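Local coordinates for uncharacterized SRPBCC domain-containing protein (Micromonospora chersina, PDB 6V04) that is of unknown function but, as a START/Bet v1-like protein encoded in the dynemicin biosynthetic locus, probably takes part in making that compound, at residues A[112-115]-A[116-120]; A[169-173]-A[174-178]. One frame throughout, in Å; residues are numbered along the deposited sequence.

Contact 1: residues A[112-115]-A[116-120]; sequences PGRP and GSEVA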
loop_
_atom_site.group_PDB
_atom_site.type_symbol
_atom_site.label_atom_id
_atom_site.label_comp_id
_atom_site.label_asym_id
_atom_site.label_seq_id
_atom_site.Cartn_x
_atom_site.Cartn_y
_atom_site.Cartn_z
ATOM N N PRO A 112 6.670 -6.163 -13.898
ATOM C CA PRO A 112 6.144 -6.822 -15.098
ATOM C C PRO A 112 4.678 -7.189 -14.934
ATOM O O PRO A 112 4.273 -7.748 -13.911
ATOM C CB PRO A 112 7.030 -8.067 -15.235
ATOM C CG PRO A 112 8.272 -7.745 -14.484
ATOM C CD PRO A 112 7.836 -6.867 -13.336
ATOM N N GLY A 113 3.877 -6.829 -15.932
ATOM C CA GLY A 113 2.464 -7.145 -15.940
ATOM C C GLY A 113 1.604 -6.250 -15.078
ATOM O O GLY A 113 0.433 -6.573 -14.853
ATOM N N ARG A 114 2.140 -5.139 -14.596
ATOM C CA ARG A 114 1.374 -4.234 -13.754
ATOM C C ARG A 114 0.085 -3.816 -14.455
ATOM O O ARG A 114 0.140 -3.312 -15.584
ATOM C CB ARG A 114 2.209 -2.997 -13.443
ATOM C CG ARG A 114 1.474 -1.899 -12.703
ATOM C CD ARG A 114 2.464 -0.831 -12.314
ATOM N NE ARG A 114 3.203 -1.223 -11.124
ATOM C CZ ARG A 114 4.422 -0.799 -10.804
ATOM N NH1 ARG A 114 4.964 -1.208 -9.663
ATOM N NH2 ARG A 114 5.101 0.013 -11.606
ATOM N N PRO A 115 -1.080 -3.978 -13.824
ATOM C CA PRO A 115 -2.316 -3.496 -14.452
ATOM C C PRO A 115 -2.235 -2.007 -14.758
ATOM O O PRO A 115 -1.755 -1.211 -13.950
ATOM C CB PRO A 115 -3.391 -3.796 -13.401
ATOM C CG PRO A 115 -2.822 -4.891 -12.572
ATOM C CD PRO A 115 -1.344 -4.644 -12.536
ATOM N N GLY A 116 -2.711 -1.632 -15.947
ATOM C CA GLY A 116 -2.781 -0.220 -16.275
ATOM C C GLY A 116 -3.582 0.564 -15.261
ATOM O O GLY A 116 -3.301 1.741 -15.012
ATOM N N SER A 117 -4.565 -0.085 -14.630
ATOM C CA SER A 117 -5.392 0.576 -13.628
ATOM C C SER A 117 -4.595 1.000 -12.401
ATOM O O SER A 117 -5.059 1.859 -11.646
ATOM C CB SER A 117 -6.533 -0.349 -13.203
ATOM O OG SER A 117 -6.036 -1.529 -12.593
ATOM N N GLU A 118 -3.413 0.416 -12.181
ATOM C CA GLU A 118 -2.576 0.748 -11.037
ATOM C C GLU A 118 -1.619 1.896 -11.306
ATOM O O GLU A 118 -1.153 2.531 -10.355
ATOM C CB GLU A 118 -1.740 -0.466 -10.618
ATOM C CG GLU A 118 -2.289 -1.255 -9.451
ATOM C CD GLU A 118 -1.353 -2.376 -9.035
ATOM O OE1 GLU A 118 -0.212 -2.076 -8.623
ATOM O OE2 GLU A 118 -1.751 -3.557 -9.136
ATOM N N VAL A 119 -1.308 2.166 -12.575
ATOM C CA VAL A 119 -0.185 3.044 -12.900
ATOM C C VAL A 119 -0.450 4.460 -12.408
ATOM O O VAL A 119 0.429 5.107 -11.830
ATOM C CB VAL A 119 0.092 3.016 -14.414
ATOM C CG1 VAL A 119 1.108 4.084 -14.792
ATOM C CG2 VAL A 119 0.588 1.643 -14.825
ATOM N N ALA A 120 -1.659 4.972 -12.647
ATOM C CA ALA A 120 -1.953 6.353 -12.279
ATOM C C ALA A 120 -1.847 6.557 -10.774
ATOM O O ALA A 120 -1.274 7.551 -10.305
ATOM C CB ALA A 120 -3.346 6.738 -12.770
HETATM O O HOH W 1 2.675 -2.829 -8.451
#

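Contact 2: residues A[169-173]-A[174-178]; sequences TVVDW and LPIAT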
loop_
_atom_site.group_PDB
_atom_site.type_symbol
_atom_site.label_atom_id
_atom_site.label_comp_id
_atom_site.label_asym_id
_atom_site.label_seq_id
_atom_site.Cartn_x
_atom_site.Cartn_y
_atom_site.Cartn_z
ATOM N N THR A 169 -16.456 -19.581 -2.723
ATOM C CA THR A 169 -15.075 -19.419 -2.267
ATOM C C THR A 169 -14.817 -18.188 -1.405
ATOM O O THR A 169 -13.756 -18.121 -0.777
ATOM C CB THR A 169 -14.093 -19.364 -3.454
ATOM O OG1 THR A 169 -14.410 -18.252 -4.303
ATOM C CG2 THR A 169 -14.140 -20.654 -4.261
ATOM N N VAL A 170 -15.723 -17.203 -1.360
ATOM C CA VAL A 170 -15.395 -15.977 -0.634
ATOM C C VAL A 170 -15.146 -16.251 0.845
ATOM O O VAL A 170 -14.292 -15.601 1.458
ATOM C CB VAL A 170 -16.489 -14.907 -0.831
ATOM C CG1 VAL A 170 -16.386 -14.298 -2.227
ATOM C CG2 VAL A 170 -17.879 -15.475 -0.560
ATOM N N VAL A 171 -15.855 -17.216 1.441
ATOM C CA VAL A 171 -15.639 -17.481 2.865
ATOM C C VAL A 171 -14.293 -18.160 3.099
ATOM O O VAL A 171 -13.794 -18.174 4.232
ATOM C CB VAL A 171 -16.788 -18.321 3.447
ATOM C CG1 VAL A 171 -16.535 -18.610 4.919
ATOM C CG2 VAL A 171 -18.123 -17.594 3.273
ATOM N N ASP A 172 -13.681 -18.705 2.045
ATOM C CA ASP A 172 -12.358 -19.310 2.166
ATOM C C ASP A 172 -11.294 -18.299 2.577
ATOM O O ASP A 172 -10.295 -18.677 3.199
ATOM C CB ASP A 172 -11.929 -19.948 0.838
ATOM C CG ASP A 172 -12.770 -21.166 0.440
ATOM O OD1 ASP A 172 -13.485 -21.742 1.289
ATOM O OD2 ASP A 172 -12.693 -21.575 -0.746
ATOM N N TRP A 173 -11.454 -17.025 2.214
ATOM C CA TRP A 173 -10.387 -16.054 2.434
ATOM C C TRP A 173 -10.837 -14.727 3.045
ATOM O O TRP A 173 -9.985 -14.001 3.584
ATOM C CB TRP A 173 -9.639 -15.783 1.113
ATOM C CG TRP A 173 -10.423 -15.036 0.080
ATOM C CD1 TRP A 173 -11.394 -15.538 -0.750
ATOM C CD2 TRP A 173 -10.309 -13.649 -0.232
ATOM N NE1 TRP A 173 -11.891 -14.543 -1.551
ATOM C CE2 TRP A 173 -11.246 -13.371 -1.250
ATOM C CE3 TRP A 173 -9.505 -12.604 0.254
ATOM C CZ2 TRP A 173 -11.396 -12.099 -1.794
ATOM C CZ3 TRP A 173 -9.654 -11.352 -0.288
ATOM C CH2 TRP A 173 -10.594 -11.107 -1.305
ATOM N N LEU A 174 -12.136 -14.384 2.998
ATOM C CA LEU A 174 -12.592 -13.136 3.598
ATOM C C LEU A 174 -13.068 -13.374 5.024
ATOM O O LEU A 174 -13.631 -14.427 5.324
ATOM C CB LEU A 174 -13.738 -12.533 2.793
ATOM C CG LEU A 174 -13.317 -11.884 1.473
ATOM C CD1 LEU A 174 -14.516 -11.650 0.576
ATOM C CD2 LEU A 174 -12.604 -10.575 1.738
ATOM N N PRO A 175 -12.877 -12.397 5.909
ATOM C CA PRO A 175 -13.313 -12.534 7.317
ATOM C C PRO A 175 -14.784 -12.189 7.489
ATOM O O PRO A 175 -15.158 -11.219 8.149
ATOM C CB PRO A 175 -12.394 -11.539 8.032
ATOM C CG PRO A 175 -12.256 -10.442 7.042
ATOM C CD PRO A 175 -12.179 -11.118 5.690
ATOM N N ILE A 176 -15.652 -13.001 6.887
ATOM C CA ILE A 176 -17.077 -12.710 6.829
ATOM C C ILE A 176 -17.874 -13.908 7.334
ATOM O O ILE A 176 -17.390 -15.042 7.370
ATOM C CB ILE A 176 -17.518 -12.328 5.396
ATOM C CG1 ILE A 176 -17.214 -13.467 4.421
ATOM C CG2 ILE A 176 -16.812 -11.059 4.965
ATOM C CD1 ILE A 176 -17.737 -13.227 3.000
ATOM N N ALA A 177 -19.118 -13.641 7.734
ATOM C CA ALA A 177 -20.053 -14.699 8.075
ATOM C C ALA A 177 -21.453 -14.287 7.646
ATOM O O ALA A 177 -21.750 -13.104 7.466
ATOM C CB ALA A 177 -20.034 -15.009 9.573
ATOM N N THR A 178 -22.315 -15.285 7.488
ATOM C CA THR A 178 -23.671 -15.033 7.038
ATOM C C THR A 178 -24.529 -14.524 8.192
ATOM O O THR A 178 -24.224 -14.728 9.370
ATOM C CB THR A 178 -24.280 -16.302 6.442
ATOM O OG1 THR A 178 -24.351 -17.320 7.449
ATOM C CG2 THR A 178 -23.429 -16.798 5.278
HETATM O O HOH W 2 -13.090 -16.880 6.502
#

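Contact 1: residues A[112-115]-A[116-120]
Arg114 swings CG away from its own amide nitrogen (chi1 173°) and folds at chi3 (-80°), running its aliphatic part past Glu118 and Val119 before its guanidinium turns off at the bend. Arg114 CG lies 4.1 Å from Glu118 CB, and Arg114 CD lies 4.0 Å from Val119 CG2; in both pairs the side chains cross at about a right angle. The charged ends do not join directly, for Arg114 NE and Glu118 OE1 stand 4.3 Å apart. Water 1 spans them instead, at the edge of the guanidinium plane, accepting from Arg114 NH1 (3.1 Å) and donating to Glu118 OE1 (3.0 Å). The main partners of the buried guanidinium are Asp12 O, bonded to NH2, and Asp109, salt-bridged to NH1; they hold it between the segment ahead of strand 14-20 and the end of strand 103-110. Glu118 also lies alongside the Pro115 ring, its OE2 3.6 Å from Pro115 CD. Glu118 N bonds to Pro115 O at 2.9 Å, where the loop passes into the helix. Helix 116-139 follows the last strand of the first sheet, consistent with the helix-grip fold of START/Bet v1-like domains, while Pro115 and Ser117 touch Glu230 on strand 223-230 of the other sheet.

Contact 2: residues A[169-173]-A[174-178]
A short, weakly bonded helix at 170-173 turns here into edge strand 176-178, and Leu174, the residue at the bend, packs over the Trp173 indole. Leu174 CG sits 3.7 Å from the centroid of the six-membered ring of Trp173 and 8° off its normal, a CH-pi contact over the face. The branch beyond spreads across the same ring, with Leu174 CD2 3.7 Å from Trp173 CZ3. Trp173 CG falls between the backbone N and carbonyl carbon (chi1 69°), which lays the indole alongside the leucine, and Trp173 NE1 donates to Pro164 O. Leu174 N bonds to Val170 O at 2.9 Å, and Trp173 N shares that acceptor. Pro175 then centres an inverse gamma turn, closed by a weak bond from Ile176 N to Leu174 O, which redirects the chain into the outermost strand of the second seven-stranded antiparallel sheet. Water 2 donates to Val171 O (2.7 Å) and Leu174 O (2.8 Å), joining the helix to this turn. Replacing Trp173 with an alanine would probably leave Leu174 without the aromatic face it rests on and Pro164 O without its donor. Val170 CG2 meets Ile176 CD1 at 4.2 Å, and both residues also touch Trp202 on strand 196-205.

How the contacts relate
From the N terminus, the chain first builds a seven-stranded antiparallel sheet whose edge strand 14-20 pairs with strand 103-110; contact 1 follows directly, turning the chain from 103-110 into helix 116-139. Strand 151-157 then opens the second sheet, and contact 2 comes after it, joining helix 170-173 to strand 176-178 at the opposite edge of that sheet. The two are in series, neither enclosing nor crossing the other, and each is a local turn within one unbroken stretch. The centres of contact 1 and contact 2 lie about 27 Å apart, and the nearest atoms of contact 1 and contact 2 about 14 Å apart. Contact 1 reaches the second sheet through strand 223-230, whereas contact 2 packs against helix 252-277 and strands 183-187 and 196-205.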